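Local coordinates for protein putidaredoxin reductase (Pseudomonas putida, PDB 1Q1R) that binds FAD and, as a flavin-dependent reductase, probably passes electrons from NADH to putidaredoxin, the iron-sulfur protein that serves cytochrome P450cam, at residues A[103-108]-A[276-281]; A[5-10]-A[26-31]; A[144-149]-A[166-171]. All coordinates share one frame; numbering follows the deposited sequence.

Contact 1. Residues A[103-108]-A[276-281]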
loop_
_atom_site.group_PDB
_atom_site.type_symbol
_atom_site.label_atom_id
_atom_site.label_comp_id
_atom_site.label_asym_id
_atom_site.label_seq_id
_atom_site.Cartn_x
_atom_site.Cartn_y
_atom_site.Cartn_z
ATOM N N TYR A 103 1.339 25.897 -13.971
ATOM C CA TYR A 103 1.501 24.572 -14.549
ATOM C C TYR A 103 0.800 24.431 -15.889
ATOM O O TYR A 103 -0.207 25.087 -16.156
ATOM C CB TYR A 103 0.964 23.507 -13.582
ATOM C CG TYR A 103 -0.543 23.515 -13.385
ATOM C CD1 TYR A 103 -1.401 22.985 -14.352
ATOM C CD2 TYR A 103 -1.109 24.043 -12.226
ATOM C CE1 TYR A 103 -2.786 22.979 -14.167
ATOM C CE2 TYR A 103 -2.492 24.040 -12.029
ATOM C CZ TYR A 103 -3.323 23.508 -13.004
ATOM O OH TYR A 103 -4.688 23.509 -12.813
ATOM N N ASP A 104 1.356 23.575 -16.737
ATOM C CA ASP A 104 0.771 23.286 -18.036
ATOM C C ASP A 104 0.172 21.900 -17.847
ATOM O O ASP A 104 -0.864 21.564 -18.422
ATOM C CB ASP A 104 1.847 23.261 -19.123
ATOM C CG ASP A 104 2.418 24.637 -19.403
ATOM O OD1 ASP A 104 1.628 25.543 -19.745
ATOM O OD2 ASP A 104 3.648 24.816 -19.283
ATOM N N ARG A 105 0.842 21.114 -17.008
ATOM C CA ARG A 105 0.433 19.755 -16.665
ATOM C C ARG A 105 0.562 19.583 -15.151
ATOM O O ARG A 105 1.619 19.836 -14.581
ATOM C CB ARG A 105 1.321 18.730 -17.382
ATOM C CG ARG A 105 0.803 18.290 -18.745
ATOM C CD ARG A 105 0.586 19.469 -19.665
ATOM N NE ARG A 105 -0.573 19.275 -20.530
ATOM C CZ ARG A 105 -0.570 18.541 -21.636
ATOM N NH1 ARG A 105 0.539 17.927 -22.027
ATOM N NH2 ARG A 105 -1.681 18.420 -22.349
ATOM N N LEU A 106 -0.519 19.161 -14.509
ATOM C CA LEU A 106 -0.523 18.958 -13.067
ATOM C C LEU A 106 -0.756 17.485 -12.719
ATOM O O LEU A 106 -1.652 16.838 -13.267
ATOM C CB LEU A 106 -1.610 19.824 -12.424
ATOM C CG LEU A 106 -1.742 19.782 -10.899
ATOM C CD1 LEU A 106 -0.430 20.208 -10.255
ATOM C CD2 LEU A 106 -2.882 20.693 -10.460
ATOM N N VAL A 107 0.062 16.962 -11.811
ATOM C CA VAL A 107 -0.054 15.574 -11.378
ATOM C C VAL A 107 -0.279 15.521 -9.874
ATOM O O VAL A 107 0.540 16.011 -9.097
ATOM C CB VAL A 107 1.221 14.768 -11.711
ATOM C CG1 VAL A 107 1.096 13.339 -11.176
ATOM C CG2 VAL A 107 1.451 14.756 -13.217
ATOM N N LEU A 108 -1.397 14.931 -9.468
ATOM C CA LEU A 108 -1.717 14.805 -8.058
ATOM C C LEU A 108 -1.319 13.419 -7.547
ATOM O O LEU A 108 -2.004 12.422 -7.800
ATOM C CB LEU A 108 -3.213 15.049 -7.835
ATOM C CG LEU A 108 -3.716 16.420 -8.325
ATOM C CD1 LEU A 108 -5.185 16.579 -7.980
ATOM C CD2 LEU A 108 -2.891 17.542 -7.682
ATOM N N ASP A 276 -10.547 17.163 -14.984
ATOM C CA ASP A 276 -9.844 18.233 -15.677
ATOM C C ASP A 276 -8.709 17.644 -16.503
ATOM O O ASP A 276 -7.807 16.999 -15.969
ATOM C CB ASP A 276 -9.301 19.250 -14.662
ATOM C CG ASP A 276 -8.560 20.405 -15.318
ATOM O OD1 ASP A 276 -8.479 21.487 -14.692
ATOM O OD2 ASP A 276 -8.050 20.239 -16.446
ATOM N N PRO A 277 -8.745 17.866 -17.826
ATOM C CA PRO A 277 -7.768 17.395 -18.814
ATOM C C PRO A 277 -6.297 17.600 -18.462
ATOM O O PRO A 277 -5.475 16.710 -18.680
ATOM C CB PRO A 277 -8.158 18.167 -20.072
ATOM C CG PRO A 277 -9.638 18.282 -19.935
ATOM C CD PRO A 277 -9.796 18.665 -18.483
ATOM N N LEU A 278 -5.964 18.770 -17.927
ATOM C CA LEU A 278 -4.579 19.072 -17.583
ATOM C C LEU A 278 -4.163 18.527 -16.214
ATOM O O LEU A 278 -3.000 18.637 -15.829
ATOM C CB LEU A 278 -4.336 20.590 -17.624
ATOM C CG LEU A 278 -4.758 21.406 -18.857
ATOM C CD1 LEU A 278 -4.228 20.765 -20.131
ATOM C CD2 LEU A 278 -6.269 21.497 -18.906
ATOM N N ILE A 279 -5.106 17.941 -15.483
ATOM C CA ILE A 279 -4.807 17.397 -14.158
ATOM C C ILE A 279 -4.960 15.879 -14.100
ATOM O O ILE A 279 -6.020 15.335 -14.417
ATOM C CB ILE A 279 -5.732 18.002 -13.073
ATOM C CG1 ILE A 279 -5.661 19.532 -13.103
ATOM C CG2 ILE A 279 -5.320 17.490 -11.694
ATOM C CD1 ILE A 279 -6.670 20.205 -12.184
ATOM N N MET A 280 -3.895 15.199 -13.688
ATOM C CA MET A 280 -3.911 13.745 -13.564
ATOM C C MET A 280 -3.737 13.351 -12.095
ATOM O O MET A 280 -3.341 14.175 -11.271
ATOM C CB MET A 280 -2.777 13.131 -14.396
ATOM C CG MET A 280 -2.825 13.467 -15.878
ATOM S SD MET A 280 -1.464 12.729 -16.823
ATOM C CE MET A 280 -0.125 13.683 -16.288
ATOM N N ALA A 281 -4.053 12.099 -11.769
ATOM C CA ALA A 281 -3.896 11.584 -10.408
ATOM C C ALA A 281 -3.122 10.272 -10.522
ATOM O O ALA A 281 -3.178 9.609 -11.558
ATOM C CB ALA A 281 -5.248 11.349 -9.758
HETATM O O HOH W 1 -6.295 23.224 -15.064
#

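Contact 2. Residues A[5-10]-A[26-31]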
loop_
_atom_site.group_PDB
_atom_site.type_symbol
_atom_site.label_atom_id
_atom_site.label_comp_id
_atom_site.label_asym_id
_atom_site.label_seq_id
_atom_site.Cartn_x
_atom_site.Cartn_y
_atom_site.Cartn_z
ATOM N N ASP A 5 6.626 23.503 -21.639
ATOM C CA ASP A 5 5.563 23.142 -20.715
ATOM C C ASP A 5 6.123 22.757 -19.353
ATOM O O ASP A 5 7.050 21.952 -19.255
ATOM C CB ASP A 5 4.739 21.983 -21.278
ATOM C CG ASP A 5 3.968 22.371 -22.521
ATOM O OD1 ASP A 5 4.611 22.691 -23.544
ATOM O OD2 ASP A 5 2.719 22.360 -22.473
ATOM N N ASN A 6 5.557 23.345 -18.305
ATOM C CA ASN A 6 5.987 23.059 -16.944
ATOM C C ASN A 6 5.023 22.075 -16.295
ATOM O O ASN A 6 3.802 22.219 -16.395
ATOM C CB ASN A 6 6.031 24.342 -16.109
ATOM C CG ASN A 6 6.919 25.406 -16.719
ATOM O OD1 ASN A 6 8.067 25.146 -17.074
ATOM N ND2 ASN A 6 6.389 26.621 -16.835
ATOM N N VAL A 7 5.576 21.070 -15.629
ATOM C CA VAL A 7 4.751 20.083 -14.958
ATOM C C VAL A 7 4.952 20.187 -13.454
ATOM O O VAL A 7 6.083 20.265 -12.972
ATOM C CB VAL A 7 5.094 18.648 -15.429
ATOM C CG1 VAL A 7 6.579 18.376 -15.251
ATOM C CG2 VAL A 7 4.270 17.635 -14.650
ATOM N N VAL A 8 3.847 20.213 -12.719
ATOM C CA VAL A 8 3.896 20.287 -11.264
ATOM C C VAL A 8 3.333 18.991 -10.690
ATOM O O VAL A 8 2.243 18.551 -11.063
ATOM C CB VAL A 8 3.071 21.476 -10.725
ATOM C CG1 VAL A 8 3.027 21.435 -9.205
ATOM C CG2 VAL A 8 3.686 22.788 -11.202
ATOM N N ILE A 9 4.090 18.380 -9.788
ATOM C CA ILE A 9 3.683 17.131 -9.162
ATOM C C ILE A 9 3.476 17.374 -7.673
ATOM O O ILE A 9 4.401 17.767 -6.972
ATOM C CB ILE A 9 4.773 16.050 -9.363
ATOM C CG1 ILE A 9 5.031 15.855 -10.862
ATOM C CG2 ILE A 9 4.345 14.744 -8.714
ATOM C CD1 ILE A 9 6.277 15.039 -11.187
ATOM N N VAL A 10 2.257 17.156 -7.196
ATOM C CA VAL A 10 1.946 17.356 -5.784
ATOM C C VAL A 10 2.071 16.027 -5.041
ATOM O O VAL A 10 1.272 15.109 -5.238
ATOM C CB VAL A 10 0.518 17.908 -5.598
ATOM C CG1 VAL A 10 0.249 18.165 -4.123
ATOM C CG2 VAL A 10 0.342 19.189 -6.411
ATOM N N SER A 26 11.738 9.557 -20.164
ATOM C CA SER A 26 11.032 9.351 -21.421
ATOM C C SER A 26 11.236 10.488 -22.421
ATOM O O SER A 26 10.557 10.547 -23.444
ATOM C CB SER A 26 9.539 9.157 -21.157
ATOM O OG SER A 26 9.310 7.966 -20.426
ATOM N N GLY A 27 12.160 11.395 -22.114
ATOM C CA GLY A 27 12.444 12.490 -23.026
ATOM C C GLY A 27 11.790 13.832 -22.759
ATOM O O GLY A 27 11.741 14.679 -23.650
ATOM N N TRP A 28 11.288 14.040 -21.548
ATOM C CA TRP A 28 10.654 15.310 -21.213
ATOM C C TRP A 28 11.735 16.385 -21.090
ATOM O O TRP A 28 12.734 16.193 -20.399
ATOM C CB TRP A 28 9.870 15.167 -19.907
ATOM C CG TRP A 28 9.134 16.402 -19.484
ATOM C CD1 TRP A 28 9.603 17.401 -18.683
ATOM C CD2 TRP A 28 7.791 16.761 -19.830
ATOM N NE1 TRP A 28 8.636 18.359 -18.504
ATOM C CE2 TRP A 28 7.513 17.991 -19.197
ATOM C CE3 TRP A 28 6.796 16.161 -20.614
ATOM C CZ2 TRP A 28 6.278 18.637 -19.321
ATOM C CZ3 TRP A 28 5.567 16.804 -20.739
ATOM C CH2 TRP A 28 5.321 18.031 -20.093
ATOM N N GLU A 29 11.531 17.509 -21.777
ATOM C CA GLU A 29 12.491 18.616 -21.779
ATOM C C GLU A 29 12.061 19.803 -20.926
ATOM O O GLU A 29 12.889 20.632 -20.546
ATOM C CB GLU A 29 12.727 19.100 -23.213
ATOM C CG GLU A 29 13.459 18.112 -24.109
ATOM C CD GLU A 29 14.943 18.030 -23.800
ATOM O OE1 GLU A 29 15.298 17.662 -22.658
ATOM O OE2 GLU A 29 15.755 18.336 -24.703
ATOM N N GLY A 30 10.768 19.888 -20.636
ATOM C CA GLY A 30 10.262 20.988 -19.836
ATOM C C GLY A 30 10.727 20.945 -18.393
ATOM O O GLY A 30 11.575 20.133 -18.024
ATOM N N ASN A 31 10.168 21.828 -17.573
ATOM C CA ASN A 31 10.519 21.892 -16.161
ATOM C C ASN A 31 9.632 20.972 -15.333
ATOM O O ASN A 31 8.437 20.832 -15.600
ATOM C CB ASN A 31 10.385 23.325 -15.654
ATOM C CG ASN A 31 11.394 24.257 -16.286
ATOM O OD1 ASN A 31 12.582 24.217 -15.960
ATOM N ND2 ASN A 31 10.931 25.092 -17.207
#

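Contact 3. Residues A[144-149]-A[166-171]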
loop_
_atom_site.group_PDB
_atom_site.type_symbol
_atom_site.label_atom_id
_atom_site.label_comp_id
_atom_site.label_asym_id
_atom_site.label_seq_id
_atom_site.Cartn_x
_atom_site.Cartn_y
_atom_site.Cartn_z
ATOM N N ARG A 144 12.495 2.971 18.097
ATOM C CA ARG A 144 13.210 3.293 19.332
ATOM C C ARG A 144 12.540 2.630 20.529
ATOM O O ARG A 144 13.182 2.369 21.541
ATOM C CB ARG A 144 13.254 4.814 19.568
ATOM C CG ARG A 144 14.166 5.582 18.608
ATOM C CD ARG A 144 14.379 7.023 19.080
ATOM N NE ARG A 144 13.132 7.780 19.161
ATOM C CZ ARG A 144 12.599 8.469 18.156
ATOM N NH1 ARG A 144 13.201 8.511 16.973
ATOM N NH2 ARG A 144 11.455 9.121 18.332
ATOM N N GLN A 145 11.248 2.350 20.402
ATOM C CA GLN A 145 10.495 1.742 21.488
ATOM C C GLN A 145 10.236 0.243 21.343
ATOM O O GLN A 145 9.465 -0.325 22.113
ATOM C CB GLN A 145 9.173 2.491 21.664
ATOM C CG GLN A 145 9.387 3.979 21.929
ATOM C CD GLN A 145 8.102 4.756 22.064
ATOM O OE1 GLN A 145 7.401 4.654 23.077
ATOM N NE2 GLN A 145 7.775 5.538 21.037
ATOM N N LEU A 146 10.856 -0.401 20.360
ATOM C CA LEU A 146 10.663 -1.845 20.205
ATOM C C LEU A 146 11.643 -2.494 21.172
ATOM O O LEU A 146 12.713 -2.949 20.786
ATOM C CB LEU A 146 10.940 -2.278 18.762
ATOM C CG LEU A 146 9.922 -1.777 17.731
ATOM C CD1 LEU A 146 10.274 -2.339 16.360
ATOM C CD2 LEU A 146 8.511 -2.212 18.128
ATOM N N ILE A 147 11.245 -2.535 22.438
ATOM C CA ILE A 147 12.078 -3.044 23.519
ATOM C C ILE A 147 11.689 -4.406 24.076
ATOM O O ILE A 147 10.529 -4.645 24.410
ATOM C CB ILE A 147 12.072 -2.020 24.662
ATOM C CG1 ILE A 147 12.527 -0.663 24.109
ATOM C CG2 ILE A 147 12.961 -2.489 25.807
ATOM C CD1 ILE A 147 12.148 0.506 24.976
ATOM N N ALA A 148 12.675 -5.287 24.197
ATOM C CA ALA A 148 12.447 -6.630 24.717
ATOM C C ALA A 148 11.679 -6.608 26.033
ATOM O O ALA A 148 11.968 -5.811 26.935
ATOM C CB ALA A 148 13.779 -7.359 24.899
ATOM N N ASP A 149 10.689 -7.491 26.119
ATOM C CA ASP A 149 9.839 -7.643 27.289
ATOM C C ASP A 149 8.826 -6.526 27.532
ATOM O O ASP A 149 7.975 -6.641 28.410
ATOM C CB ASP A 149 10.698 -7.887 28.534
ATOM C CG ASP A 149 11.583 -9.119 28.388
ATOM O OD1 ASP A 149 11.081 -10.161 27.911
ATOM O OD2 ASP A 149 12.779 -9.052 28.747
ATOM N N ALA A 166 5.103 -8.989 13.618
ATOM C CA ALA A 166 6.208 -9.905 13.344
ATOM C C ALA A 166 7.542 -9.270 13.733
ATOM O O ALA A 166 8.396 -9.918 14.330
ATOM C CB ALA A 166 6.226 -10.286 11.865
ATOM N N THR A 167 7.712 -7.993 13.404
ATOM C CA THR A 167 8.950 -7.293 13.733
ATOM C C THR A 167 9.099 -7.109 15.244
ATOM O O THR A 167 10.196 -7.277 15.785
ATOM C CB THR A 167 9.009 -5.920 13.032
ATOM O OG1 THR A 167 8.934 -6.117 11.618
ATOM C CG2 THR A 167 10.322 -5.204 13.353
ATOM N N ALA A 168 8.003 -6.782 15.925
ATOM C CA ALA A 168 8.050 -6.599 17.373
ATOM C C ALA A 168 8.361 -7.924 18.070
ATOM O O ALA A 168 9.121 -7.961 19.039
ATOM C CB ALA A 168 6.726 -6.037 17.885
ATOM N N ILE A 169 7.761 -9.008 17.582
ATOM C CA ILE A 169 7.993 -10.334 18.150
ATOM C C ILE A 169 9.473 -10.690 18.074
ATOM O O ILE A 169 10.045 -11.234 19.022
ATOM C CB ILE A 169 7.170 -11.418 17.402
ATOM C CG1 ILE A 169 5.786 -11.522 18.030
ATOM C CG2 ILE A 169 7.877 -12.774 17.468
ATOM C CD1 ILE A 169 5.816 -11.930 19.503
ATOM N N LYS A 170 10.083 -10.380 16.936
ATOM C CA LYS A 170 11.493 -10.654 16.716
ATOM C C LYS A 170 12.335 -9.832 17.699
ATOM O O LYS A 170 13.422 -10.250 18.100
ATOM C CB LYS A 170 11.870 -10.298 15.273
ATOM C CG LYS A 170 13.328 -10.552 14.921
ATOM C CD LYS A 170 13.635 -12.040 14.825
ATOM C CE LYS A 170 15.127 -12.276 14.627
ATOM N NZ LYS A 170 15.658 -11.491 13.480
ATOM N N ALA A 171 11.821 -8.663 18.077
ATOM C CA ALA A 171 12.503 -7.782 19.020
ATOM C C ALA A 171 12.235 -8.250 20.453
ATOM O O ALA A 171 12.599 -7.582 21.425
ATOM C CB ALA A 171 12.015 -6.347 18.837
#

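Contact 1. Residues A[103-108]-A[276-281]
Ile279 fills the notch between Leu106 and Leu108, its two branches parting to meet one leucine each. With CG1 beside its backbone N (chi1 -54°), the long branch runs alongside Leu106, CG1 lying 4.0 Å from Leu106 CD2, and its CD1 tip ends near the hydroxyl of Tyr103. The short branch turns the other way, and CG2 sits 3.8 Å from Leu108 CD1. An alanine here would remove both branches and would probably leave a gap between the two leucines and the phenol of Tyr103. That phenol has Leu106 CB against one face, toward the rim. Its OH donates to a water 2.8 Å away, which in turn donates to Asp276 OD1; Arg88 forms a salt bridge with the same carboxylate oxygen. Asp276 OD2 accepts from Leu278 N, an Asx turn at the entry to strand 279-281.

On the reverse face, Met280 bends at its last torsion (chi3 -72°) to carry its methyl across to Val107, CE to CG2 3.6 Å, with Ile312 and Leu316 of helix 302-316 touching the Met280 side chain. Ahead of strand 279-281, Leu278 rests CB against the carbonyl oxygen of Asp104, while its CD1 meets the Arg105 guanidinium at the edge.

The backbones are zipped by Leu106 N to Leu278 O, 2.9 Å, Met280 N to Leu106 O, 2.8 Å, and Leu108 N to Met280 O, 2.8 Å. This is the parallel edge pairing of the five-stranded, 3-2-1-4-5 Rossmann-type sheet of the FAD-binding domain in the glutathione reductase fold.

Contact 2. Residues A[5-10]-A[26-31]
Asn31 grips Asn6 and Val7 of the first strand, once through its side chain and once through its backbone. The side chains of Asn6 and Asn31 run alongside each other in the same direction, and Asn31 ND2 donates to Asn6 OD1 over 2.9 Å, almost in line with the acceptor's C=O. The donor amide holds Asn6 OD1 close to its own plane, although the two amide planes are turned 41° against each other. In the backbone, Val7 N gives a nearly straight bond (177°) of 2.9 Å to Asn31 O. The same oxygen is approached closely by a methyl: Val7 places CG1 between its N and its carbonyl carbon (chi1 55°), which brings CG1 to 3.1 Å from Asn31 O, a tight fit.

The bonds bring together the first strand and the entry to strand 31-35, joined along the chain by helix 14-25: the beta-alpha-beta crossover of a Rossmann-type fold. The turn after strand 6-10 carries a GxGxxG sequence, consistent with a dinucleotide-binding turn whose backbone amides face FAD, and Val10 at the strand's end touches the cofactor.

Ahead of Asn31, Gly30 CA lies 3.4 Å from Asp5 O in a C-H...O contact; a beta carbon on Gly30 would collide with that oxygen. Asp5 O also meets the indole of Trp28 obliquely, 3.4 Å from CZ2. Trp28 points its indole toward the strand, where Val7 CG1 lies 3.8 Å from its NE1 and Asp5 CB rests 4.2 Å from its CH2. Leu23 of helix 14-25 touches both Val7 and Trp28, while Arg24 NH1 hydrogen-bonds to the carbonyl oxygens of Trp28 and Gly30.

Contact 3. Residues A[144-149]-A[166-171]
Leu146 and Ala148 run past the C-terminal end of helix 159-170, where Ala171 is the first residue to leave helical geometry. Leu146 is the centre of an inverse gamma turn, closed by a weak bond from Ile147 N to Gln145 O, and at this turn the side chain points to the helix. Ala171 N still bonds to Thr167 O, and its own carbonyl looks toward the loop, with Ala171 O 3.4 Å from Ala148 CA in a bent C-H...O contact.

Apolar side chains do the rest. Leu146 straddles the helix surface: CD1 crosses to the methyl CG2 of Thr167 at 4.2 Å, CD2 rests 4.2 Å from Ala168 CB, and CB stands 4.2 Å from Ala171 CB. The Thr167 hydroxyl instead hydrogen-bonds to Glu163 O, one turn earlier.

The loop leads from helix 136-144 into strand 151-155, a central strand of the second parallel sheet. Leu146 also touches Leu241 of strand 241-244, so it lies between that strand and helix 159-170, while Ala168 packs on Val175 of strand 174-178.

Contacts 1 and 2 belong to one sheet, where strand 6-10 lies next to strand 105-108, and their centres are 11 Å apart. Asp104 OD2 meets Asn6 N at 2.6 Å and Val107 N meets Val8 O at 2.8 Å, both probable hydrogen bonds. This sheet leads to the cofactor: Val10 touches FAD and the side chain of Leu108 is about 7 Å from it. Contact 3 lies on the other side of the chain's centre, its centre 43 Å from that of contact 1 and 44 Å from that of contact 2, beside a second parallel sheet, Rossmann-like, that probably serves the pyridine nucleotide. Even so, the side chain of Thr167 is about 10 Å from FAD.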